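Local structure of UDP-N-Acetylenolpyruvylglucosamine Reductase (Thermus caldophilus, 2GQT) at residues A107-A112 with G122-A127; L128-V133 with F139-P144; R211-R216 with H232-V237. The protein reduces enolpyruvyl-UDP-N-acetylglucosamine to UDP-N-acetylmuramate with FAD as cofactor and NADPH as electron donor, a step in building the bacterial cell wall. All coordinates share one frame; numbering follows the deposited sequence.

Contact 1 (A107-A112 with G122-A127); sequences AQVGGA and GEMADA. With FAD (flavin-adenine dinucleotide), chain C.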
loop_
_atom_site.group_PDB
_atom_site.type_symbol
_atom_site.label_atom_id
_atom_site.label_comp_id
_atom_site.label_asym_id
_atom_site.label_seq_id
_atom_site.Cartn_x
_atom_site.Cartn_y
_atom_site.Cartn_z
ATOM N N ALA A 107 1.433 -4.430 -1.906
ATOM C CA ALA A 107 2.170 -3.480 -1.094
ATOM C C ALA A 107 3.658 -3.798 -1.057
ATOM O O ALA A 107 4.051 -4.967 -1.166
ATOM C CB ALA A 107 1.637 -3.532 0.323
ATOM N N GLN A 108 4.490 -2.784 -0.825
ATOM C CA GLN A 108 5.780 -3.044 -0.196
ATOM C C GLN A 108 5.546 -3.259 1.299
ATOM O O GLN A 108 4.563 -2.772 1.869
ATOM C CB GLN A 108 6.745 -1.882 -0.392
ATOM C CG GLN A 108 7.372 -1.829 -1.765
ATOM C CD GLN A 108 8.352 -0.691 -1.899
ATOM O OE1 GLN A 108 8.826 -0.131 -0.898
ATOM N NE2 GLN A 108 8.686 -0.351 -3.144
ATOM N N VAL A 109 6.470 -3.969 1.935
ATOM C CA VAL A 109 6.398 -4.187 3.377
ATOM C C VAL A 109 6.205 -2.875 4.152
ATOM O O VAL A 109 5.355 -2.792 5.053
ATOM C CB VAL A 109 7.656 -4.938 3.874
ATOM C CG1 VAL A 109 7.801 -4.858 5.395
ATOM C CG2 VAL A 109 7.599 -6.375 3.433
ATOM N N GLY A 110 6.967 -1.841 3.806
ATOM C CA GLY A 110 6.865 -0.584 4.545
ATOM C C GLY A 110 5.485 0.049 4.428
ATOM O O GLY A 110 4.956 0.602 5.397
ATOM N N GLY A 111 4.911 0.007 3.229
ATOM C CA GLY A 111 3.566 0.523 2.987
ATOM C C GLY A 111 2.500 -0.290 3.697
ATOM O O GLY A 111 1.509 0.263 4.183
ATOM N N ALA A 112 2.695 -1.607 3.752
ATOM C CA ALA A 112 1.774 -2.490 4.460
ATOM C C ALA A 112 1.806 -2.216 5.966
ATOM O O ALA A 112 0.778 -2.306 6.633
ATOM C CB ALA A 112 2.112 -3.943 4.185
ATOM N N GLY A 122 -6.768 -11.450 8.280
ATOM C CA GLY A 122 -5.616 -11.009 9.059
ATOM C C GLY A 122 -5.112 -9.665 8.582
ATOM O O GLY A 122 -5.493 -9.193 7.505
ATOM N N GLU A 123 -4.259 -9.050 9.392
ATOM C CA GLU A 123 -3.654 -7.763 9.054
ATOM C C GLU A 123 -2.154 -7.788 9.302
ATOM O O GLU A 123 -1.648 -8.634 10.046
ATOM C CB GLU A 123 -4.301 -6.619 9.835
ATOM C CG GLU A 123 -4.159 -6.735 11.334
ATOM C CD GLU A 123 -4.945 -5.681 12.079
ATOM O OE1 GLU A 123 -4.492 -5.297 13.178
ATOM O OE2 GLU A 123 -6.003 -5.235 11.573
ATOM N N MET A 124 -1.455 -6.844 8.683
ATOM C CA MET A 124 -0.001 -6.789 8.742
ATOM C C MET A 124 0.520 -6.843 10.174
ATOM O O MET A 124 1.481 -7.551 10.447
ATOM C CB MET A 124 0.523 -5.552 8.008
ATOM C CG MET A 124 2.034 -5.524 7.839
ATOM S SD MET A 124 2.608 -6.791 6.695
ATOM C CE MET A 124 4.349 -6.390 6.617
ATOM N N ALA A 125 -0.129 -6.120 11.087
ATOM C CA ALA A 125 0.283 -6.083 12.489
ATOM C C ALA A 125 0.372 -7.473 13.120
ATOM O O ALA A 125 1.261 -7.719 13.930
ATOM C CB ALA A 125 -0.650 -5.195 13.292
ATOM N N ASP A 126 -0.542 -8.364 12.737
ATOM C CA ASP A 126 -0.584 -9.745 13.241
ATOM C C ASP A 126 0.691 -10.508 12.911
ATOM O O ASP A 126 1.047 -11.447 13.618
ATOM C CB ASP A 126 -1.760 -10.537 12.637
ATOM C CG ASP A 126 -3.124 -9.940 12.945
ATOM O OD1 ASP A 126 -3.317 -9.347 14.032
ATOM O OD2 ASP A 126 -4.026 -10.103 12.090
ATOM N N ALA A 127 1.350 -10.116 11.822
ATOM C CA ALA A 127 2.489 -10.860 11.282
ATOM C C ALA A 127 3.840 -10.255 11.635
ATOM O O ALA A 127 4.861 -10.657 11.084
ATOM C CB ALA A 127 2.363 -11.005 9.759
HETATM P PA FAD C . 2.086 3.407 -1.022
HETATM O O1A FAD C . 0.781 3.480 -1.697
HETATM O O2A FAD C . 3.335 3.612 -1.791
HETATM O O5B FAD C . 2.134 4.396 0.218
HETATM C C5B FAD C . 1.048 4.405 1.151
HETATM C C4B FAD C . 1.457 5.139 2.410
HETATM O O4B FAD C . 2.517 4.399 3.050
HETATM C C3B FAD C . 2.004 6.553 2.168
HETATM O O3B FAD C . 1.668 7.349 3.306
HETATM C C2B FAD C . 3.508 6.314 2.116
HETATM O O2B FAD C . 4.252 7.483 2.456
HETATM C C1B FAD C . 3.667 5.268 3.199
HETATM N N9A FAD C . 4.879 4.429 3.099
HETATM C C8A FAD C . 5.225 3.629 2.077
HETATM N N7A FAD C . 6.373 3.018 2.374
HETATM C C5A FAD C . 6.746 3.405 3.599
HETATM C C6A FAD C . 7.838 3.138 4.433
HETATM N N6A FAD C . 8.819 2.289 4.096
HETATM N N1A FAD C . 7.889 3.743 5.637
HETATM C C2A FAD C . 6.933 4.600 6.024
HETATM N N3A FAD C . 5.883 4.902 5.265
HETATM C C4A FAD C . 5.793 4.313 4.056
HETATM N N1 FAD C . -5.195 -2.553 1.390
HETATM C C2 FAD C . -5.606 -3.346 2.439
HETATM O O2 FAD C . -5.433 -2.971 3.590
HETATM N N3 FAD C . -6.243 -4.558 2.186
HETATM C C4 FAD C . -6.457 -5.014 0.891
HETATM O O4 FAD C . -7.016 -6.100 0.706
HETATM C C4X FAD C . -6.028 -4.210 -0.163
HETATM N N5 FAD C . -6.232 -4.623 -1.477
HETATM C C5X FAD C . -5.738 -3.839 -2.528
HETATM C C6 FAD C . -5.886 -4.294 -3.838
HETATM C C7 FAD C . -5.397 -3.550 -4.908
HETATM C C7M FAD C . -5.561 -4.077 -6.338
HETATM C C8 FAD C . -4.759 -2.330 -4.654
HETATM C C8M FAD C . -4.218 -1.491 -5.820
HETATM C C9 FAD C . -4.620 -1.873 -3.346
HETATM C C9A FAD C . -5.104 -2.617 -2.271
HETATM N N10 FAD C . -4.969 -2.168 -0.946
HETATM C C10 FAD C . -5.403 -2.986 0.094
HETATM C "C1'" FAD C . -4.399 -0.834 -0.619
HETATM C "C2'" FAD C . -2.864 -0.857 -0.533
HETATM O "O2'" FAD C . -2.329 -2.009 -1.213
HETATM C "C3'" FAD C . -2.360 -0.874 0.912
HETATM O "O3'" FAD C . -2.786 0.317 1.587
HETATM C "C4'" FAD C . -0.834 -1.019 0.980
HETATM O "O4'" FAD C . -0.444 -1.250 2.335
HETATM C "C5'" FAD C . -0.082 0.196 0.443
HETATM O "O5'" FAD C . 1.298 -0.167 0.382
HETATM P P FAD C . 2.238 0.500 -0.723
HETATM O O1P FAD C . 3.594 -0.037 -0.495
HETATM O O2P FAD C . 1.640 0.417 -2.072
HETATM O O3P FAD C . 2.209 2.016 -0.193
#

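Contact 2 (L128-V133 with F139-P144); sequences LEAVEV and FHVYCP. With CA (calcium ion), chain B.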
loop_
_atom_site.group_PDB
_atom_site.type_symbol
_atom_site.label_atom_id
_atom_site.label_comp_id
_atom_site.label_asym_id
_atom_site.label_seq_id
_atom_site.Cartn_x
_atom_site.Cartn_y
_atom_site.Cartn_z
ATOM N N LEU A 128 3.847 -9.297 12.561
ATOM C CA LEU A 128 5.076 -8.603 12.926
ATOM C C LEU A 128 5.604 -9.021 14.283
ATOM O O LEU A 128 4.828 -9.156 15.234
ATOM C CB LEU A 128 4.850 -7.083 12.922
ATOM C CG LEU A 128 4.541 -6.433 11.564
ATOM C CD1 LEU A 128 4.165 -4.977 11.758
ATOM C CD2 LEU A 128 5.712 -6.576 10.588
ATOM N N GLU A 129 6.919 -9.210 14.368
ATOM C CA GLU A 129 7.625 -9.368 15.647
ATOM C C GLU A 129 8.408 -8.119 16.039
ATOM O O GLU A 129 8.502 -7.790 17.226
ATOM C CB GLU A 129 8.597 -10.551 15.599
ATOM C CG GLU A 129 7.933 -11.911 15.704
ATOM C CD GLU A 129 8.909 -13.078 15.628
ATOM O OE1 GLU A 129 8.474 -14.201 15.942
ATOM O OE2 GLU A 129 10.085 -12.885 15.242
ATOM N N ALA A 130 8.978 -7.436 15.051
ATOM C CA ALA A 130 9.762 -6.233 15.283
ATOM C C ALA A 130 9.760 -5.383 14.032
ATOM O O ALA A 130 9.609 -5.902 12.920
ATOM C CB ALA A 130 11.189 -6.574 15.685
ATOM N N VAL A 131 9.943 -4.081 14.214
ATOM C CA VAL A 131 9.947 -3.122 13.118
ATOM C C VAL A 131 11.064 -2.113 13.351
ATOM O O VAL A 131 11.101 -1.446 14.399
ATOM C CB VAL A 131 8.604 -2.361 13.019
ATOM C CG1 VAL A 131 8.617 -1.393 11.841
ATOM C CG2 VAL A 131 7.430 -3.336 12.897
ATOM N N GLU A 132 11.963 -1.990 12.379
ATOM C CA GLU A 132 12.980 -0.944 12.411
ATOM C C GLU A 132 12.405 0.290 11.732
ATOM O O GLU A 132 11.877 0.204 10.617
ATOM C CB GLU A 132 14.264 -1.390 11.717
ATOM C CG GLU A 132 15.400 -0.395 11.855
ATOM C CD GLU A 132 16.637 -0.835 11.110
ATOM O OE1 GLU A 132 17.618 -1.259 11.759
ATOM O OE2 GLU A 132 16.624 -0.760 9.872
ATOM N N VAL A 133 12.483 1.429 12.420
ATOM C CA VAL A 133 11.990 2.701 11.898
ATOM C C VAL A 133 13.113 3.735 11.985
ATOM O O VAL A 133 13.750 3.884 13.033
ATOM C CB VAL A 133 10.757 3.216 12.683
ATOM C CG1 VAL A 133 10.244 4.526 12.094
ATOM C CG2 VAL A 133 9.646 2.185 12.702
ATOM N N PHE A 139 18.152 5.005 13.462
ATOM C CA PHE A 139 17.358 3.781 13.354
ATOM C C PHE A 139 16.974 3.309 14.740
ATOM O O PHE A 139 17.828 3.259 15.628
ATOM C CB PHE A 139 18.173 2.681 12.674
ATOM C CG PHE A 139 18.537 2.990 11.257
ATOM C CD1 PHE A 139 17.706 2.606 10.209
ATOM C CD2 PHE A 139 19.710 3.683 10.969
ATOM C CE1 PHE A 139 18.038 2.902 8.888
ATOM C CE2 PHE A 139 20.058 3.983 9.658
ATOM C CZ PHE A 139 19.221 3.584 8.613
ATOM N N HIS A 140 15.709 2.945 14.914
ATOM C CA HIS A 140 15.211 2.465 16.198
ATOM C C HIS A 140 14.384 1.199 15.985
ATOM O O HIS A 140 13.728 1.050 14.957
ATOM C CB HIS A 140 14.372 3.550 16.888
ATOM C CG HIS A 140 15.131 4.816 17.137
ATOM N ND1 HIS A 140 16.142 4.903 18.069
ATOM C CD2 HIS A 140 15.060 6.032 16.545
ATOM C CE1 HIS A 140 16.647 6.124 18.054
ATOM N NE2 HIS A 140 16.005 6.830 17.142
ATOM N N VAL A 141 14.409 0.287 16.946
ATOM C CA VAL A 141 13.661 -0.951 16.822
ATOM C C VAL A 141 12.441 -0.911 17.739
ATOM O O VAL A 141 12.552 -0.601 18.934
ATOM C CB VAL A 141 14.560 -2.174 17.129
ATOM C CG1 VAL A 141 13.754 -3.457 17.164
ATOM C CG2 VAL A 141 15.677 -2.284 16.096
ATOM N N TYR A 142 11.286 -1.221 17.163
ATOM C CA TYR A 142 10.022 -1.219 17.887
ATOM C C TYR A 142 9.341 -2.569 17.803
ATOM O O TYR A 142 9.477 -3.287 16.819
ATOM C CB TYR A 142 9.078 -0.179 17.280
ATOM C CG TYR A 142 9.565 1.235 17.458
ATOM C CD1 TYR A 142 9.307 1.930 18.636
ATOM C CD2 TYR A 142 10.307 1.869 16.465
ATOM C CE1 TYR A 142 9.763 3.222 18.813
ATOM C CE2 TYR A 142 10.770 3.170 16.634
ATOM C CZ TYR A 142 10.497 3.843 17.818
ATOM O OH TYR A 142 10.952 5.133 18.005
ATOM N N CYS A 143 8.580 -2.903 18.830
ATOM C CA CYS A 143 7.605 -3.975 18.718
ATOM C C CYS A 143 6.328 -3.411 18.111
ATOM O O CYS A 143 6.065 -2.211 18.233
ATOM C CB CYS A 143 7.306 -4.579 20.075
ATOM S SG CYS A 143 8.700 -5.339 20.747
ATOM N N PRO A 144 5.508 -4.266 17.469
ATOM C CA PRO A 144 4.314 -3.711 16.819
ATOM C C PRO A 144 3.362 -2.996 17.780
ATOM O O PRO A 144 2.719 -2.026 17.382
ATOM C CB PRO A 144 3.650 -4.929 16.161
ATOM C CG PRO A 144 4.240 -6.100 16.837
ATOM C CD PRO A 144 5.620 -5.722 17.262
HETATM CA CA CA B . 12.933 -0.211 21.166
HETATM O O HOH W 1 11.169 -1.735 21.658
HETATM O O HOH W 2 11.111 1.254 21.622
HETATM O O HOH W 3 13.425 0.098 23.480
HETATM O O HOH W 4 13.716 1.941 20.465
#

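Contact 3 (R211-R216 with H232-V237); sequences RLIDER and HGNFIV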
loop_
_atom_site.group_PDB
_atom_site.type_symbol
_atom_site.label_atom_id
_atom_site.label_comp_id
_atom_site.label_asym_id
_atom_site.label_seq_id
_atom_site.Cartn_x
_atom_site.Cartn_y
_atom_site.Cartn_z
ATOM N N ARG A 211 -21.115 -2.277 -1.899
ATOM C CA ARG A 211 -22.538 -2.602 -1.984
ATOM C C ARG A 211 -23.398 -1.339 -2.045
ATOM O O ARG A 211 -24.337 -1.270 -2.845
ATOM C CB ARG A 211 -22.965 -3.503 -0.819
ATOM C CG ARG A 211 -24.156 -4.395 -1.129
ATOM C CD ARG A 211 -24.362 -5.468 -0.067
ATOM N NE ARG A 211 -23.137 -6.215 0.202
ATOM C CZ ARG A 211 -22.535 -6.279 1.388
ATOM N NH1 ARG A 211 -23.048 -5.660 2.445
ATOM N NH2 ARG A 211 -21.420 -6.979 1.521
ATOM N N LEU A 212 -23.070 -0.339 -1.221
ATOM C CA LEU A 212 -23.796 0.938 -1.230
ATOM C C LEU A 212 -23.701 1.617 -2.593
ATOM O O LEU A 212 -24.704 2.068 -3.138
ATOM C CB LEU A 212 -23.299 1.899 -0.139
ATOM C CG LEU A 212 -23.721 1.658 1.318
ATOM C CD1 LEU A 212 -22.885 2.532 2.249
ATOM C CD2 LEU A 212 -25.214 1.906 1.551
ATOM N N ILE A 213 -22.488 1.671 -3.140
ATOM C CA ILE A 213 -22.257 2.300 -4.436
ATOM C C ILE A 213 -23.017 1.543 -5.532
ATOM O O ILE A 213 -23.666 2.166 -6.374
ATOM C CB ILE A 213 -20.744 2.420 -4.729
ATOM C CG1 ILE A 213 -20.107 3.440 -3.770
ATOM C CG2 ILE A 213 -20.489 2.827 -6.182
ATOM C CD1 ILE A 213 -18.573 3.362 -3.675
ATOM N N ASP A 214 -22.951 0.213 -5.490
ATOM C CA ASP A 214 -23.715 -0.657 -6.397
ATOM C C ASP A 214 -25.220 -0.377 -6.347
ATOM O O ASP A 214 -25.835 -0.138 -7.391
ATOM C CB ASP A 214 -23.433 -2.139 -6.093
ATOM C CG ASP A 214 -23.863 -3.085 -7.224
ATOM O OD1 ASP A 214 -23.763 -4.313 -7.021
ATOM O OD2 ASP A 214 -24.282 -2.620 -8.306
ATOM N N GLU A 215 -25.808 -0.388 -5.143
ATOM C CA GLU A 215 -27.266 -0.175 -4.981
ATOM C C GLU A 215 -27.695 1.200 -5.469
ATOM O O GLU A 215 -28.828 1.376 -5.908
ATOM C CB GLU A 215 -27.737 -0.386 -3.528
ATOM C CG GLU A 215 -29.283 -0.412 -3.326
ATOM C CD GLU A 215 -29.936 0.980 -3.319
ATOM O OE1 GLU A 215 -31.083 1.121 -3.811
ATOM O OE2 GLU A 215 -29.303 1.938 -2.835
ATOM N N ARG A 216 -26.794 2.173 -5.374
ATOM C CA ARG A 216 -27.070 3.520 -5.857
ATOM C C ARG A 216 -26.901 3.656 -7.371
ATOM O O ARG A 216 -27.116 4.730 -7.924
ATOM C CB ARG A 216 -26.208 4.552 -5.129
ATOM C CG ARG A 216 -26.430 4.591 -3.627
ATOM C CD ARG A 216 -27.913 4.629 -3.264
ATOM N NE ARG A 216 -28.098 4.758 -1.825
ATOM C CZ ARG A 216 -27.939 5.896 -1.161
ATOM N NH1 ARG A 216 -27.620 7.010 -1.809
ATOM N NH2 ARG A 216 -28.109 5.920 0.154
ATOM N N HIS A 232 -16.968 -3.940 -9.567
ATOM C CA HIS A 232 -16.973 -3.709 -8.124
ATOM C C HIS A 232 -17.112 -2.220 -7.842
ATOM O O HIS A 232 -16.279 -1.429 -8.284
ATOM C CB HIS A 232 -15.669 -4.232 -7.510
ATOM C CG HIS A 232 -15.710 -4.383 -6.021
ATOM N ND1 HIS A 232 -15.945 -3.327 -5.163
ATOM C CD2 HIS A 232 -15.510 -5.469 -5.238
ATOM C CE1 HIS A 232 -15.893 -3.761 -3.916
ATOM N NE2 HIS A 232 -15.634 -5.057 -3.935
ATOM N N GLY A 233 -18.149 -1.857 -7.092
ATOM C CA GLY A 233 -18.488 -0.458 -6.852
ATOM C C GLY A 233 -17.446 0.368 -6.129
ATOM O O GLY A 233 -17.388 1.586 -6.312
ATOM N N ASN A 234 -16.615 -0.290 -5.323
ATOM C CA ASN A 234 -15.591 0.411 -4.543
ATOM C C ASN A 234 -14.241 0.518 -5.259
ATOM O O ASN A 234 -13.211 0.782 -4.636
ATOM C CB ASN A 234 -15.420 -0.217 -3.154
ATOM C CG ASN A 234 -14.909 0.786 -2.118
ATOM O OD1 ASN A 234 -14.934 1.998 -2.341
ATOM N ND2 ASN A 234 -14.438 0.278 -0.983
ATOM N N PHE A 235 -14.240 0.318 -6.573
ATOM C CA PHE A 235 -13.034 0.500 -7.367
ATOM C C PHE A 235 -13.246 1.553 -8.443
ATOM O O PHE A 235 -14.215 1.496 -9.208
ATOM C CB PHE A 235 -12.573 -0.822 -7.979
ATOM C CG PHE A 235 -11.977 -1.770 -6.978
ATOM C CD1 PHE A 235 -12.793 -2.529 -6.144
ATOM C CD2 PHE A 235 -10.599 -1.903 -6.861
ATOM C CE1 PHE A 235 -12.249 -3.400 -5.210
ATOM C CE2 PHE A 235 -10.044 -2.783 -5.929
ATOM C CZ PHE A 235 -10.876 -3.531 -5.103
ATOM N N ILE A 236 -12.361 2.544 -8.457
ATOM C CA ILE A 236 -12.285 3.478 -9.565
ATOM C C ILE A 236 -11.119 3.055 -10.430
ATOM O O ILE A 236 -9.984 2.864 -9.953
ATOM C CB ILE A 236 -12.153 4.940 -9.101
ATOM C CG1 ILE A 236 -13.462 5.373 -8.434
ATOM C CG2 ILE A 236 -11.782 5.859 -10.280
ATOM C CD1 ILE A 236 -13.376 6.654 -7.612
ATOM N N VAL A 237 -11.398 2.885 -11.708
ATOM C CA VAL A 237 -10.391 2.405 -12.622
ATOM C C VAL A 237 -9.989 3.465 -13.654
ATOM O O VAL A 237 -10.768 4.370 -14.003
ATOM C CB VAL A 237 -10.830 1.067 -13.271
ATOM C CG1 VAL A 237 -11.050 -0.010 -12.195
ATOM C CG2 VAL A 237 -12.093 1.259 -14.097
#

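Contact 1 (A107-A112 with G122-A127)
Met124 lies against one side of the short helix beginning at Val109, touching Ala112 and Val109 in turn. Its CB rests on the carbonyl oxygen of Ala112 at 3.5 Å. Farther out, its SD meets Ala112 CB at 3.8 Å. The terminal CE reaches Val109 CG1 at 4.0 Å. CG stands anti to the backbone N (chi1 -171°), and the bend at chi2 (69°) lays the thioether along the helix, where it crosses the valine side chain at about a right angle. Unbranched and flexible, methionine can follow such a surface; the small alanine lets it come close.

Around this apolar shell, Leu84 and Leu87 of helix 84-93 pack on Ala112 and Val109, while Leu102 adjoins Met124. The segment 122-127 is braced by the bond from Glu123 N to Asp126 OD2 (2.9 Å), and Glu123 forms a salt bridge with Arg152, an active-site residue.

FAD lies against the first turn of the helix. Gln108, at the N-cap, donates its backbone N to O1P (2.9 Å), and Gly111 O accepts a weak bond from ribityl O4'. A CB on Gly110 would collide with N6A of the adenine, and one on Gly111 with phosphate O1P. Apolar packing thus backs a pyrophosphate site whose negative charge is probably favoured by the helix N terminus.

Contact 2 (L128-V133 with F139-P144)
Val131 and Tyr142 form a hydrogen-bonded antiparallel pair, as do Val133 and His140, with Glu132 and Val141 the non-hydrogen-bonded pair between them. Val131 N to Tyr142 O and Tyr142 N to Val131 O are both 2.8 Å, and Val133 and His140 repeat the exchange: four backbone bonds join the two segments.

The tighter packing is on the face of Val131, Val133, His140 and Tyr142, closest at the buried valines. Val133 CG2 lies 3.8 Å from Tyr142 CD2, the two side chains crossing at about a right angle, and the phenol OH ends in a hydrogen bond with His135. Beta-branched valines suit the extended backbone and fill this layer, where Val131 also meets Val162. Just past the end of strand 138-142, Pro144 closes against Leu128, its CG 3.5 Å from Leu128 O; the ring brings no N-H to a place where the pairing has ended. Nearby, Glu129 and Ala130 both face Arg166 as a classic beta bulge.

The other face is more open. Glu132 has CG anti to the backbone N (chi1 -174°), and its extended chain carries OE2 to 3.6 Å from Phe139 CD1, an oblique approach with carboxylate and ring planes 51° apart. The same OE2 takes a salt bridge from Arg164 and a hydrogen bond from Thr163. Were Glu132 an alanine, Arg164 would probably lose its charged mate, Thr163 its acceptor, and a gap would open beside Phe139.

Val141 exposes its side chain, and its carbonyl oxygen binds a calcium ion at 2.3 Å with four waters about it. Because its pair is non-hydrogen-bonded, that oxygen points off the hairpin's outer edge and is available to the hydrated metal.

Contact 3 (R211-R216 with H232-V237)
The carbonyl oxygen of Gly233 is met from one side by two converging methyl groups of Ile213, CG2 at 3.3 Å and CD1 at 3.4 Å, in packing contacts rather than bonds. With CG2 anti to the backbone N (chi1 -68°) and the CG1 branch extended (chi2 163°), both methyl ends come to the turn. Glycine suits the place: a CB here would point at the helix and come tight against Ile213 CB and Asp214 N.

Gly233 belongs to a type I turn from His232 to Phe235. The imidazole takes part in it, with ND1 accepting the backbone N of Asn234 at 3.1 Å, the donor in the ring plane, while Phe235 CE1 covers one ring face. Asn234 OD1 approaches Ile213 CD1 only loosely (4.1 Å); its strongest polar partner is the backbone N of Phe201, and the side chain also touches Cys199, assigned as the proton donor.

In the C-terminal domain, Ile213 touches both the turn and Val254 of helix 244-257. That helix also receives Ile236, through Leu250 and Val251, so helix 209-215 and strand 236-238 both pack on it, the strand being an outer one of the small antiparallel sheet with 226-228 and 222-223.

From the N terminus, the chain first closes a loop of nine residues at contact 1, bringing the segment after strand 122-123 back against helix 109-114 beside FAD. It runs straight on into contact 2, where five residues separate the segments of the hairpin of strands 128-135 and 138-142. These two meet lightly, Ala125 O lying 4.3 Å from Pro144 CB, and strand 161-171 continues the hairpin's sheet by pairing with 128-135. Contact 3 closes a fifteen-residue loop in the C-terminal domain, with its centre about 37 Å from that of contact 2. All three follow in series; none nests or crosses.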